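Local coordinates for glycoside hydrolase family 88 protein (PDB 4Q88) that probably hydrolyses glycosidic substrates, as expected of a glycoside hydrolase family 88 member, although its own substrate has not been established, at residues 199-204 / 264-269; 151-156 / 163-168; 277-282 / 348-353; 21-26 / 310-315. All blocks are in the same frame, centred on the assembly; numbering follows the deposited sequence. Where two conformers were deposited one is given.

Interaction 1 (199-204 / 264-269); sequences KTINGK and PEQAPG
The amides of Gln266 and Asn202 meet the other loop in different ways. Gln266 presents the oxygen of its carboxamide to Ile201 N, with the N-H coming in nearly along the C=O axis (161° at OE1). Asn202 instead brings its amide nitrogen against an aliphatic carbon, ND2 lying 3.6 Å from Glu265 CB, and its amide plane stands 68° from the Glu265 carboxylate. The Ile201 N to Gln266 OE1 bond is short, 2.8 Å, and bends moderately to 156° at the hydrogen. The same OE1 lies 3.2 Å from Thr200 CB and 3.4 Å from Ile201 CG1, so carbon from two successive residues packs beside the oxygen. Gln266 reaches across because CG is anti to its backbone N and the chain runs on extended.

What it meets is a type I beta turn from Thr200 to Gly203. The two segments belong to surface loops, one leading into helix 209-225 and the other into helix 272-287 of a helical fold whose clan is known for (alpha/alpha)6 barrels. Gly203, the last residue of the turn, has positive phi, which favours glycine, and Thr200 OG1 accepts the N-H of Lys204 at 2.9 Å. Asp263 fastens the turn from the other loop: OD2 bonds to Thr200 OG1, while OD1 takes both Asn202 ND2 and Gln266 N. Toward solvent, a water gives a 2.6 Å hydrogen bond to Glu265 OE1. The same water accepts a weak bond from Lys204 NZ, which lies 3.3 Å from the water oxygen.

Interaction 2 (151-156 / 163-168); sequences VMVKMY and LYLEKL
Helical segments 151-156 and 163-168 run almost antiparallel, 166° between their directions and 8.6 Å between axes, with Met152 and Tyr164 closest at 5.3 Å between CA atoms. Tyr164 lays its ring against the first helix. Met155 CB sits over one face of that ring, 3.5 Å from the centroid and 17° off the normal, a CH-pi contact offset toward the rim. Tyr164 CB meanwhile comes to 3.5 Å from the carbonyl oxygen Met152 O.

These segments belong to helices 144-159 and 163-179, joined by a very short connection into the alpha-hairpin that recurs in (alpha/alpha)6 barrels. A second CH-pi contact lies near the connection: Leu165 CD1 stands over the centre of the Tyr156 ring, 3.5 Å from its centroid. With CG anti to the backbone N (chi1 179°), the Tyr156 ring reaches across the start of the partner helix, where Leu165 meets it at about a right angle. Selenomethionine Met152 curls at chi2 and chi3, bringing CE to 3.6 Å from Lys167 CB, and runs antiparallel to the Leu168 side chain. Val153 CG1 touches CD2 of both Leu165 and Leu168. Helix 117-132 packs on the Met152, Met155 and Tyr164 side, where its Glu128 hydrogen-bonds the Tyr164 hydroxyl.

Interaction 3 (277-282 / 348-353); sequences LFTYGF and LLAACE
Leu349 opens the contact, its side chain slanting across that of Tyr280: its CB is 3.7 Å from Tyr280 CD1, and its CD1 stands over one face of the ring. Leu349 O also comes to 3.4 Å from Tyr280 CD1. Ala350 follows at the closest backbone approach, 4.1 Å between its CA and that of Tyr280. Its small CB faces the first helix, 4.1 Å from Thr279 CG2 and close to the backbone of Tyr280. One turn on, Glu353 sets its carboxylate 80° to the Tyr280 ring. A water joins the two polar ends, accepting from Tyr280 OH at 2.8 Å in the ring plane and donating to Glu353 OE2 at 2.9 Å. Asn287 ND2 bonds to the other oxygen, OE1, so both oxygens of this buried acid are gripped. With CG anti to the backbone N (chi1 170°), the Tyr280 ring is carried across the second helix, past Leu349 and toward Glu353. A phenylalanine here would probably keep the packing on Leu349 but leave the water without its hydroxyl donor and Glu353 OE2 less firmly fixed. Helix 209-225 packs on Tyr280 through Ala217 and Lys221. The axes run in the same sense, 29° apart and 7.8 Å at closest, with helix 293-311 between them in sequence, consistent with neighbours in one layer of an (alpha/alpha)6 barrel.

Interaction 4 (21-26 / 310-315); sequences HRVNQR and TALQAD
Helical segment 21-26 lies beside a chain that has just left its helix at Leu312, and Arg22 and Asp315 are nearest, 7.1 Å between CA atoms. Arg22 NH1 makes weak hydrogen bonds to two successive carbonyls, Gln313 O and Ala314 O, each 3.2 Å away and bent to 124° and 121°. Gln313 O sits at the edge of the guanidinium, in its plane, whereas Ala314 O approaches obliquely. The chain runs out with CG anti to the backbone N, setting CD 3.2 Å from Ala314 O, and the bend at chi3 (-28°) then turns the guanidinium toward the two carbonyls. NH2 is taken by a salt bridge to Glu18 on the same helix, which would help fix the turn of the group. An alanine at this site is likely to leave the carbonyls of Gln313 and Ala314 without this donor and Glu18 without its charged mate. Leu312 comes obliquely to the guanidinium, and its CD1 packs on Val23 CG2 at 3.6 Å. Arg26, extended, lays CD 3.3 Å from Asp315 O; its NE is 4.2 Å from Asp315 OD2, too long for a salt bridge, while Asp315 OD1 accepts from Lys317 N. The contact thus joins helix 13-30 to the chain just beyond helix 293-311, and Val23 continues inward onto Ile344, Phe347 and Leu348 of helix 341-358.

Along the chain, interaction 4 joins the first helix, 13-30, to the exit of helix 293-311, with helix 341-358 still to come, and interactions 2 and 1 fall in that order inside its loop. Interaction 3 crosses it, its segments alternating with those of interaction 4. These two touch, centres 15 Å apart: Leu348 CD1 packs 3.5 Å from Asn24 OD1, so helix 341-358 lies between helices 272-287 and 13-30. Interaction 2, an adjacent-helix hairpin, and interaction 1, a surface loop contact, lie on opposite sides of the chain's centre, about 37 Å apart between centres. A local hairpin together with contacts between helices far apart in sequence is consistent with an (alpha/alpha)6 barrel.

Interaction 1 (199-204 / 264-269)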
loop_
_atom_site.group_PDB
_atom_site.type_symbol
_atom_site.label_atom_id
_atom_site.label_comp_id
_atom_site.label_asym_id
_atom_site.label_seq_id
_atom_site.Cartn_x
_atom_site.Cartn_y
_atom_site.Cartn_z
ATOM N N LYS A 199 20.316 -11.890 9.779
ATOM C CA LYS A 199 19.852 -13.108 9.153
ATOM C C LYS A 199 18.641 -13.593 9.944
ATOM O O LYS A 199 18.453 -13.222 11.120
ATOM C CB LYS A 199 20.914 -14.217 9.194
ATOM C CG LYS A 199 22.260 -13.894 8.566
ATOM C CD LYS A 199 23.115 -15.142 8.467
ATOM C CE LYS A 199 24.473 -14.885 7.825
ATOM N NZ LYS A 199 25.334 -14.038 8.700
ATOM N N THR A 200 17.822 -14.399 9.293
ATOM C CA THR A 200 16.722 -15.079 9.981
ATOM C C THR A 200 17.266 -16.144 10.924
ATOM O O THR A 200 18.460 -16.480 10.928
ATOM C CB THR A 200 15.729 -15.721 9.020
ATOM O OG1 THR A 200 16.372 -16.842 8.359
ATOM C CG2 THR A 200 15.193 -14.696 7.992
ATOM N N ILE A 201 16.359 -16.726 11.708
ATOM C CA ILE A 201 16.716 -17.775 12.657
ATOM C C ILE A 201 17.364 -18.969 11.953
ATOM O O ILE A 201 18.220 -19.672 12.513
ATOM C CB ILE A 201 15.459 -18.298 13.412
ATOM C CG1 ILE A 201 14.803 -17.194 14.257
ATOM C CG2 ILE A 201 15.881 -19.410 14.364
ATOM C CD1 ILE A 201 15.637 -16.739 15.446
ATOM N N ASN A 202 16.942 -19.235 10.726
ATOM C CA ASN A 202 17.534 -20.302 9.926
ATOM C C ASN A 202 18.586 -19.865 8.921
ATOM O O ASN A 202 18.944 -20.648 8.003
ATOM C CB ASN A 202 16.452 -21.102 9.250
ATOM C CG ASN A 202 15.567 -21.804 10.246
ATOM O OD1 ASN A 202 16.027 -22.710 10.976
ATOM N ND2 ASN A 202 14.324 -21.373 10.342
ATOM N N GLY A 203 19.168 -18.694 9.170
ATOM C CA GLY A 203 20.344 -18.222 8.443
ATOM C C GLY A 203 20.049 -17.647 7.071
ATOM O O GLY A 203 20.921 -17.579 6.239
ATOM N N LYS A 204 18.819 -17.241 6.846
ATOM C CA LYS A 204 18.337 -16.778 5.533
ATOM C C LYS A 204 18.323 -15.251 5.453
ATOM O O LYS A 204 18.359 -14.563 6.471
ATOM C CB LYS A 204 16.935 -17.297 5.253
ATOM C CG LYS A 204 16.687 -18.804 5.450
ATOM C CD LYS A 204 17.518 -19.672 4.513
ATOM C CE LYS A 204 17.356 -21.175 4.768
ATOM N NZ LYS A 204 15.946 -21.606 4.627
ATOM N N PRO A 264 9.804 -19.295 6.176
ATOM C CA PRO A 264 8.485 -19.504 6.760
ATOM C C PRO A 264 8.536 -20.026 8.195
ATOM O O PRO A 264 7.659 -19.659 8.979
ATOM C CB PRO A 264 7.817 -20.538 5.830
ATOM C CG PRO A 264 8.784 -20.862 4.782
ATOM C CD PRO A 264 9.968 -19.972 4.875
ATOM N N GLU A 265 9.570 -20.784 8.559
ATOM C CA GLU A 265 9.677 -21.386 9.908
ATOM C C GLU A 265 9.931 -20.340 11.014
ATOM O O GLU A 265 9.513 -20.506 12.163
ATOM C CB GLU A 265 10.839 -22.356 9.907
ATOM C CG GLU A 265 10.627 -23.680 9.196
ATOM C CD GLU A 265 10.428 -23.614 7.683
ATOM O OE1 GLU A 265 11.071 -22.807 6.981
ATOM O OE2 GLU A 265 9.562 -24.388 7.222
ATOM N N GLN A 266 10.607 -19.250 10.664
ATOM C CA GLN A 266 10.883 -18.190 11.609
ATOM C C GLN A 266 9.601 -17.518 12.121
ATOM O O GLN A 266 9.483 -17.248 13.289
ATOM C CB GLN A 266 11.781 -17.130 11.010
ATOM C CG GLN A 266 11.750 -15.885 11.853
ATOM C CD GLN A 266 12.789 -14.929 11.484
ATOM O OE1 GLN A 266 13.969 -15.217 11.608
ATOM N NE2 GLN A 266 12.366 -13.771 11.002
ATOM N N ALA A 267 8.664 -17.220 11.235
ATOM C CA ALA A 267 7.447 -16.491 11.600
ATOM C C ALA A 267 6.311 -17.186 10.842
ATOM O O ALA A 267 5.903 -16.754 9.744
ATOM C CB ALA A 267 7.616 -15.015 11.207
ATOM N N PRO A 268 5.822 -18.328 11.396
ATOM C CA PRO A 268 5.051 -19.258 10.603
ATOM C C PRO A 268 3.582 -18.875 10.398
ATOM O O PRO A 268 3.022 -18.084 11.143
ATOM C CB PRO A 268 5.155 -20.578 11.399
ATOM C CG PRO A 268 5.310 -20.131 12.810
ATOM C CD PRO A 268 6.123 -18.864 12.741
ATOM N N GLY A 269 2.988 -19.480 9.392
ATOM C CA GLY A 269 1.529 -19.542 9.254
ATOM C C GLY A 269 0.996 -18.376 8.463
ATOM O O GLY A 269 1.741 -17.486 8.047
HETATM O O HOH W 1 13.455 -21.883 6.756
#

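Interaction 2 (151-156 / 163-168)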
loop_
_atom_site.group_PDB
_atom_site.type_symbol
_atom_site.label_atom_id
_atom_site.label_comp_id
_atom_site.label_asym_id
_atom_site.label_seq_id
_atom_site.Cartn_x
_atom_site.Cartn_y
_atom_site.Cartn_z
ATOM N N VAL A 151 1.266 9.430 -4.132
ATOM C CA VAL A 151 1.122 10.891 -3.975
ATOM C C VAL A 151 1.800 11.626 -5.156
ATOM O O VAL A 151 1.237 12.577 -5.751
ATOM C CB VAL A 151 1.784 11.375 -2.681
ATOM C CG1 VAL A 151 1.703 12.876 -2.616
ATOM C CG2 VAL A 151 1.068 10.765 -1.480
HETATM N N MSE A 152 2.981 11.147 -5.554
HETATM C CA MSE A 152 3.749 11.827 -6.566
HETATM C C MSE A 152 2.990 11.823 -7.891
HETATM O O MSE A 152 2.901 12.896 -8.569
HETATM C CB MSE A 152 5.179 11.274 -6.756
HETATM C CG MSE A 152 6.045 11.067 -5.490
HETATM SE SE MSE A 152 6.158 12.697 -4.412
HETATM C CE MSE A 152 7.821 13.413 -5.105
ATOM N N VAL A 153 2.430 10.669 -8.297
ATOM C CA VAL A 153 1.735 10.597 -9.595
ATOM C C VAL A 153 0.376 11.290 -9.540
ATOM O O VAL A 153 -0.065 11.880 -10.551
ATOM C CB VAL A 153 1.605 9.158 -10.160
ATOM C CG1 VAL A 153 2.989 8.612 -10.497
ATOM C CG2 VAL A 153 0.850 8.206 -9.221
ATOM N N LYS A 154 -0.294 11.215 -8.381
ATOM C CA LYS A 154 -1.607 11.856 -8.221
ATOM C C LYS A 154 -1.438 13.383 -8.241
ATOM O O LYS A 154 -2.266 14.115 -8.846
ATOM C CB LYS A 154 -2.305 11.397 -6.942
ATOM C CG LYS A 154 -2.797 9.962 -7.031
ATOM C CD LYS A 154 -3.341 9.437 -5.708
ATOM C CE LYS A 154 -3.721 7.976 -5.814
ATOM N NZ LYS A 154 -4.850 7.711 -6.733
HETATM N N MSE A 155 -0.349 13.881 -7.659
HETATM C CA MSE A 155 -0.133 15.357 -7.602
HETATM C C MSE A 155 0.302 15.853 -8.949
HETATM O O MSE A 155 -0.156 16.930 -9.399
HETATM C CB MSE A 155 0.847 15.829 -6.507
HETATM C CG MSE A 155 0.377 15.481 -5.061
HETATM SE SE MSE A 155 -1.383 16.237 -4.635
HETATM C CE MSE A 155 -0.873 18.109 -4.944
ATOM N N TYR A 156 1.148 15.092 -9.646
ATOM C CA TYR A 156 1.474 15.387 -11.052
ATOM C C TYR A 156 0.212 15.440 -11.898
ATOM O O TYR A 156 0.044 16.362 -12.738
ATOM C CB TYR A 156 2.477 14.385 -11.667
ATOM C CG TYR A 156 2.734 14.729 -13.096
ATOM C CD1 TYR A 156 3.654 15.714 -13.424
ATOM C CD2 TYR A 156 1.956 14.188 -14.134
ATOM C CE1 TYR A 156 3.850 16.141 -14.729
ATOM C CE2 TYR A 156 2.148 14.595 -15.468
ATOM C CZ TYR A 156 3.109 15.569 -15.756
ATOM O OH TYR A 156 3.330 15.999 -17.044
ATOM N N LEU A 163 8.416 18.235 -11.555
ATOM C CA LEU A 163 9.314 17.932 -10.463
ATOM C C LEU A 163 8.777 16.743 -9.640
ATOM O O LEU A 163 9.565 15.991 -9.069
ATOM C CB LEU A 163 9.491 19.152 -9.541
ATOM C CG LEU A 163 10.599 19.075 -8.490
ATOM C CD1 LEU A 163 11.940 18.795 -9.139
ATOM C CD2 LEU A 163 10.676 20.340 -7.624
ATOM N N TYR A 164 7.450 16.592 -9.542
ATOM C CA TYR A 164 6.878 15.437 -8.842
ATOM C C TYR A 164 7.438 14.127 -9.409
ATOM O O TYR A 164 7.744 13.188 -8.675
ATOM C CB TYR A 164 5.344 15.426 -8.929
ATOM C CG TYR A 164 4.677 16.405 -7.951
ATOM C CD1 TYR A 164 4.628 16.121 -6.595
ATOM C CD2 TYR A 164 4.035 17.570 -8.412
ATOM C CE1 TYR A 164 3.994 16.993 -5.714
ATOM C CE2 TYR A 164 3.409 18.450 -7.519
ATOM C CZ TYR A 164 3.412 18.165 -6.190
ATOM O OH TYR A 164 2.803 19.029 -5.289
ATOM N N LEU A 165 7.553 14.057 -10.713
ATOM C CA LEU A 165 7.958 12.810 -11.363
ATOM C C LEU A 165 9.450 12.618 -11.332
ATOM O O LEU A 165 9.900 11.462 -11.284
ATOM C CB LEU A 165 7.381 12.698 -12.780
ATOM C CG LEU A 165 5.838 12.810 -12.839
ATOM C CD1 LEU A 165 5.401 12.667 -14.280
ATOM C CD2 LEU A 165 5.111 11.815 -11.962
ATOM N N GLU A 166 10.247 13.694 -11.316
ATOM C CA GLU A 166 11.696 13.584 -11.130
ATOM C C GLU A 166 12.017 13.205 -9.667
ATOM O O GLU A 166 12.836 12.328 -9.406
ATOM C CB GLU A 166 12.406 14.890 -11.545
ATOM C CG GLU A 166 13.885 15.012 -11.176
ATOM C CD GLU A 166 14.773 13.907 -11.712
ATOM O OE1 GLU A 166 14.558 13.501 -12.886
ATOM O OE2 GLU A 166 15.686 13.437 -10.958
ATOM N N LYS A 167 11.342 13.825 -8.708
ATOM C CA LYS A 167 11.601 13.491 -7.314
ATOM C C LYS A 167 11.090 12.106 -6.926
ATOM O O LYS A 167 11.669 11.461 -5.997
ATOM C CB LYS A 167 11.025 14.586 -6.396
ATOM C CG LYS A 167 11.848 15.885 -6.414
ATOM C CD LYS A 167 13.050 15.835 -5.473
ATOM C CE LYS A 167 14.034 16.979 -5.685
ATOM N NZ LYS A 167 15.255 16.832 -4.858
ATOM N N LEU A 168 10.008 11.661 -7.572
ATOM C CA LEU A 168 9.558 10.236 -7.410
ATOM C C LEU A 168 10.781 9.298 -7.633
ATOM O O LEU A 168 11.103 8.470 -6.773
ATOM C CB LEU A 168 8.435 9.908 -8.394
ATOM C CG LEU A 168 8.049 8.430 -8.593
ATOM C CD1 LEU A 168 7.595 7.840 -7.296
ATOM C CD2 LEU A 168 6.948 8.336 -9.638
#

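Interaction 3 (277-282 / 348-353)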
loop_
_atom_site.group_PDB
_atom_site.type_symbol
_atom_site.label_atom_id
_atom_site.label_comp_id
_atom_site.label_asym_id
_atom_site.label_seq_id
_atom_site.Cartn_x
_atom_site.Cartn_y
_atom_site.Cartn_z
ATOM N N LEU A 277 -1.869 -7.293 -0.405
ATOM C CA LEU A 277 -1.116 -6.339 -1.238
ATOM C C LEU A 277 -0.499 -7.006 -2.457
ATOM O O LEU A 277 -0.563 -6.468 -3.592
ATOM C CB LEU A 277 -0.074 -5.610 -0.432
ATOM C CG LEU A 277 -0.681 -4.685 0.661
ATOM C CD1 LEU A 277 0.387 -4.416 1.691
ATOM C CD2 LEU A 277 -1.212 -3.419 0.045
ATOM N N PHE A 278 0.077 -8.178 -2.247
ATOM C CA PHE A 278 0.630 -8.937 -3.389
ATOM C C PHE A 278 -0.479 -9.310 -4.377
ATOM O O PHE A 278 -0.311 -9.214 -5.583
ATOM C CB PHE A 278 1.318 -10.199 -2.942
ATOM C CG PHE A 278 2.589 -9.973 -2.109
ATOM C CD1 PHE A 278 3.517 -9.028 -2.472
ATOM C CD2 PHE A 278 2.845 -10.773 -1.026
ATOM C CE1 PHE A 278 4.700 -8.871 -1.775
ATOM C CE2 PHE A 278 4.000 -10.596 -0.280
ATOM C CZ PHE A 278 4.928 -9.626 -0.642
ATOM N N THR A 279 -1.615 -9.781 -3.854
ATOM C CA THR A 279 -2.696 -10.223 -4.718
ATOM C C THR A 279 -3.175 -9.054 -5.580
ATOM O O THR A 279 -3.480 -9.236 -6.781
ATOM C CB THR A 279 -3.835 -10.835 -3.867
ATOM O OG1 THR A 279 -3.300 -11.937 -3.110
ATOM C CG2 THR A 279 -4.964 -11.323 -4.745
ATOM N N TYR A 280 -3.353 -7.882 -4.949
ATOM C CA TYR A 280 -3.692 -6.675 -5.690
ATOM C C TYR A 280 -2.728 -6.436 -6.806
ATOM O O TYR A 280 -3.101 -6.204 -7.992
ATOM C CB TYR A 280 -3.747 -5.433 -4.759
ATOM C CG TYR A 280 -3.850 -4.133 -5.531
ATOM C CD1 TYR A 280 -5.009 -3.827 -6.275
ATOM C CD2 TYR A 280 -2.779 -3.248 -5.605
ATOM C CE1 TYR A 280 -5.085 -2.650 -7.031
ATOM C CE2 TYR A 280 -2.869 -2.062 -6.382
ATOM C CZ TYR A 280 -4.013 -1.773 -7.060
ATOM O OH TYR A 280 -4.089 -0.633 -7.812
ATOM N N GLY A 281 -1.447 -6.494 -6.491
ATOM C CA GLY A 281 -0.435 -6.186 -7.487
ATOM C C GLY A 281 -0.439 -7.182 -8.648
ATOM O O GLY A 281 -0.334 -6.771 -9.831
ATOM N N PHE A 282 -0.620 -8.464 -8.346
ATOM C CA PHE A 282 -0.606 -9.485 -9.396
ATOM C C PHE A 282 -1.856 -9.319 -10.293
ATOM O O PHE A 282 -1.770 -9.338 -11.498
ATOM C CB PHE A 282 -0.617 -10.881 -8.782
ATOM C CG PHE A 282 0.733 -11.336 -8.246
ATOM C CD1 PHE A 282 1.770 -11.525 -9.102
ATOM C CD2 PHE A 282 0.906 -11.651 -6.927
ATOM C CE1 PHE A 282 2.997 -11.989 -8.670
ATOM C CE2 PHE A 282 2.127 -12.151 -6.492
ATOM C CZ PHE A 282 3.173 -12.285 -7.356
ATOM N N LEU A 348 -9.558 -4.872 0.416
ATOM C CA LEU A 348 -10.430 -4.212 -0.580
ATOM C C LEU A 348 -9.737 -3.927 -1.901
ATOM O O LEU A 348 -10.357 -4.075 -2.968
ATOM C CB LEU A 348 -11.070 -2.943 -0.001
ATOM C CG LEU A 348 -12.017 -3.151 1.164
ATOM C CD1 LEU A 348 -12.296 -1.805 1.812
ATOM C CD2 LEU A 348 -13.299 -3.795 0.749
ATOM N N LEU A 349 -8.460 -3.532 -1.888
ATOM C CA LEU A 349 -7.741 -3.354 -3.146
ATOM C C LEU A 349 -7.762 -4.675 -3.914
ATOM O O LEU A 349 -8.111 -4.718 -5.106
ATOM C CB LEU A 349 -6.264 -2.918 -2.890
ATOM C CG LEU A 349 -5.979 -1.567 -2.223
ATOM C CD1 LEU A 349 -4.459 -1.400 -1.999
ATOM C CD2 LEU A 349 -6.512 -0.441 -3.072
ATOM N N ALA A 350 -7.416 -5.772 -3.228
ATOM C CA ALA A 350 -7.343 -7.090 -3.883
ATOM C C ALA A 350 -8.722 -7.490 -4.425
ATOM O O ALA A 350 -8.838 -7.945 -5.565
ATOM C CB ALA A 350 -6.856 -8.163 -2.902
ATOM N N ALA A 351 -9.743 -7.307 -3.597
ATOM C CA ALA A 351 -11.111 -7.706 -3.952
ATOM C C ALA A 351 -11.609 -6.896 -5.167
ATOM O O ALA A 351 -12.176 -7.487 -6.114
ATOM C CB ALA A 351 -12.067 -7.544 -2.774
ATOM N N CYS A 352 -11.361 -5.584 -5.163
ATOM C CA CYS A 352 -11.792 -4.734 -6.306
ATOM C C CYS A 352 -11.111 -5.187 -7.598
ATOM O O CYS A 352 -11.752 -5.328 -8.675
ATOM C CB CYS A 352 -11.504 -3.276 -6.062
ATOM S SG CYS A 352 -12.543 -2.532 -4.817
ATOM N N GLU A 353 -9.804 -5.399 -7.524
ATOM C CA GLU A 353 -9.078 -5.845 -8.703
ATOM C C GLU A 353 -9.494 -7.249 -9.168
ATOM O O GLU A 353 -9.403 -7.544 -10.364
ATOM C CB GLU A 353 -7.553 -5.739 -8.478
ATOM C CG GLU A 353 -6.742 -5.521 -9.759
ATOM C CD GLU A 353 -7.035 -4.254 -10.579
ATOM O OE1 GLU A 353 -6.916 -4.346 -11.801
ATOM O OE2 GLU A 353 -7.336 -3.164 -10.043
HETATM O O HOH W 2 -6.418 -0.491 -9.381
#

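Interaction 4 (21-26 / 310-315)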
loop_
_atom_site.group_PDB
_atom_site.type_symbol
_atom_site.label_atom_id
_atom_site.label_comp_id
_atom_site.label_asym_id
_atom_site.label_seq_id
_atom_site.Cartn_x
_atom_site.Cartn_y
_atom_site.Cartn_z
ATOM N N HIS A 21 -19.045 -5.296 -0.459
ATOM C CA HIS A 21 -19.978 -4.503 0.311
ATOM C C HIS A 21 -20.102 -4.988 1.769
ATOM O O HIS A 21 -20.216 -4.164 2.658
ATOM C CB HIS A 21 -21.336 -4.467 -0.383
ATOM C CG HIS A 21 -21.335 -3.702 -1.653
ATOM N ND1 HIS A 21 -21.038 -2.361 -1.707
ATOM C CD2 HIS A 21 -21.622 -4.071 -2.920
ATOM C CE1 HIS A 21 -21.164 -1.931 -2.948
ATOM N NE2 HIS A 21 -21.475 -2.955 -3.710
ATOM N N ARG A 22 -20.069 -6.305 2.004
ATOM C CA ARG A 22 -20.106 -6.855 3.368
ATOM C C ARG A 22 -18.972 -6.284 4.216
ATOM O O ARG A 22 -19.173 -5.736 5.311
ATOM C CB ARG A 22 -20.010 -8.377 3.332
ATOM C CG ARG A 22 -20.239 -8.990 4.690
ATOM C CD ARG A 22 -19.862 -10.448 4.815
ATOM N NE ARG A 22 -19.939 -11.250 3.596
ATOM C CZ ARG A 22 -19.248 -12.371 3.417
ATOM N NH1 ARG A 22 -18.427 -12.833 4.362
ATOM N NH2 ARG A 22 -19.330 -13.022 2.272
ATOM N N VAL A 23 -17.757 -6.365 3.671
ATOM C CA VAL A 23 -16.550 -5.866 4.369
ATOM C C VAL A 23 -16.581 -4.367 4.588
ATOM O O VAL A 23 -16.313 -3.893 5.696
ATOM C CB VAL A 23 -15.268 -6.267 3.599
ATOM C CG1 VAL A 23 -14.014 -5.605 4.166
ATOM C CG2 VAL A 23 -15.134 -7.774 3.559
ATOM N N ASN A 24 -16.952 -3.621 3.549
ATOM C CA ASN A 24 -16.888 -2.181 3.643
ATOM C C ASN A 24 -18.006 -1.639 4.520
ATOM O O ASN A 24 -17.780 -0.697 5.278
ATOM C CB ASN A 24 -16.878 -1.498 2.271
ATOM C CG ASN A 24 -16.008 -0.244 2.261
ATOM O OD1 ASN A 24 -15.061 -0.116 3.068
ATOM N ND2 ASN A 24 -16.332 0.701 1.386
ATOM N N GLN A 25 -19.200 -2.225 4.421
ATOM C CA GLN A 25 -20.310 -1.769 5.262
ATOM C C GLN A 25 -20.090 -2.062 6.717
ATOM O O GLN A 25 -20.389 -1.218 7.547
ATOM C CB GLN A 25 -21.631 -2.316 4.785
ATOM C CG GLN A 25 -22.002 -1.591 3.517
ATOM C CD GLN A 25 -23.159 -2.195 2.781
ATOM O OE1 GLN A 25 -23.906 -3.016 3.321
ATOM N NE2 GLN A 25 -23.316 -1.789 1.518
ATOM N N ARG A 26 -19.526 -3.214 7.019
ATOM C CA ARG A 26 -19.188 -3.550 8.411
ATOM C C ARG A 26 -18.246 -2.516 8.965
ATOM O O ARG A 26 -18.470 -1.970 10.056
ATOM C CB ARG A 26 -18.576 -4.935 8.505
ATOM C CG ARG A 26 -18.270 -5.388 9.944
ATOM C CD ARG A 26 -17.178 -6.432 9.991
ATOM N NE ARG A 26 -16.447 -6.450 11.261
ATOM C CZ ARG A 26 -15.266 -5.850 11.493
ATOM N NH1 ARG A 26 -14.619 -5.121 10.541
ATOM N NH2 ARG A 26 -14.718 -5.976 12.713
ATOM N N THR A 310 -10.110 -18.002 4.080
ATOM C CA THR A 310 -9.472 -17.986 5.386
ATOM C C THR A 310 -9.424 -16.606 6.041
ATOM O O THR A 310 -9.758 -16.460 7.214
ATOM C CB THR A 310 -8.071 -18.614 5.294
ATOM O OG1 THR A 310 -8.192 -19.969 4.845
ATOM C CG2 THR A 310 -7.350 -18.582 6.612
ATOM N N ALA A 311 -8.976 -15.571 5.315
ATOM C CA ALA A 311 -8.881 -14.254 5.943
ATOM C C ALA A 311 -10.258 -13.656 6.199
ATOM O O ALA A 311 -10.527 -13.128 7.286
ATOM C CB ALA A 311 -8.046 -13.326 5.076
ATOM N N LEU A 312 -11.113 -13.700 5.182
ATOM C CA LEU A 312 -12.476 -13.196 5.301
ATOM C C LEU A 312 -13.278 -14.029 6.290
ATOM O O LEU A 312 -13.326 -15.249 6.157
ATOM C CB LEU A 312 -13.167 -13.271 3.947
ATOM C CG LEU A 312 -14.614 -12.792 3.841
ATOM C CD1 LEU A 312 -14.712 -11.333 4.210
ATOM C CD2 LEU A 312 -15.158 -13.026 2.453
ATOM N N GLN A 313 -13.875 -13.359 7.264
ATOM C CA GLN A 313 -14.806 -14.020 8.166
ATOM C C GLN A 313 -16.255 -13.720 7.736
ATOM O O GLN A 313 -16.510 -12.806 6.938
ATOM C CB GLN A 313 -14.503 -13.587 9.597
ATOM C CG GLN A 313 -13.023 -13.782 9.953
ATOM C CD GLN A 313 -12.697 -13.476 11.407
ATOM O OE1 GLN A 313 -13.568 -13.071 12.183
ATOM N NE2 GLN A 313 -11.440 -13.680 11.785
ATOM N N ALA A 314 -17.205 -14.513 8.235
ATOM C CA ALA A 314 -18.604 -14.381 7.808
ATOM C C ALA A 314 -19.205 -12.997 7.934
ATOM O O ALA A 314 -19.992 -12.615 7.102
ATOM C CB ALA A 314 -19.498 -15.379 8.585
ATOM N N ASP A 315 -18.900 -12.273 8.998
ATOM C CA ASP A 315 -19.468 -10.938 9.187
ATOM C C ASP A 315 -18.720 -9.794 8.442
ATOM O O ASP A 315 -19.115 -8.638 8.532
ATOM C CB ASP A 315 -19.584 -10.619 10.676
ATOM C CG ASP A 315 -18.244 -10.433 11.358
ATOM O OD1 ASP A 315 -17.142 -10.727 10.791
ATOM O OD2 ASP A 315 -18.317 -9.984 12.513
#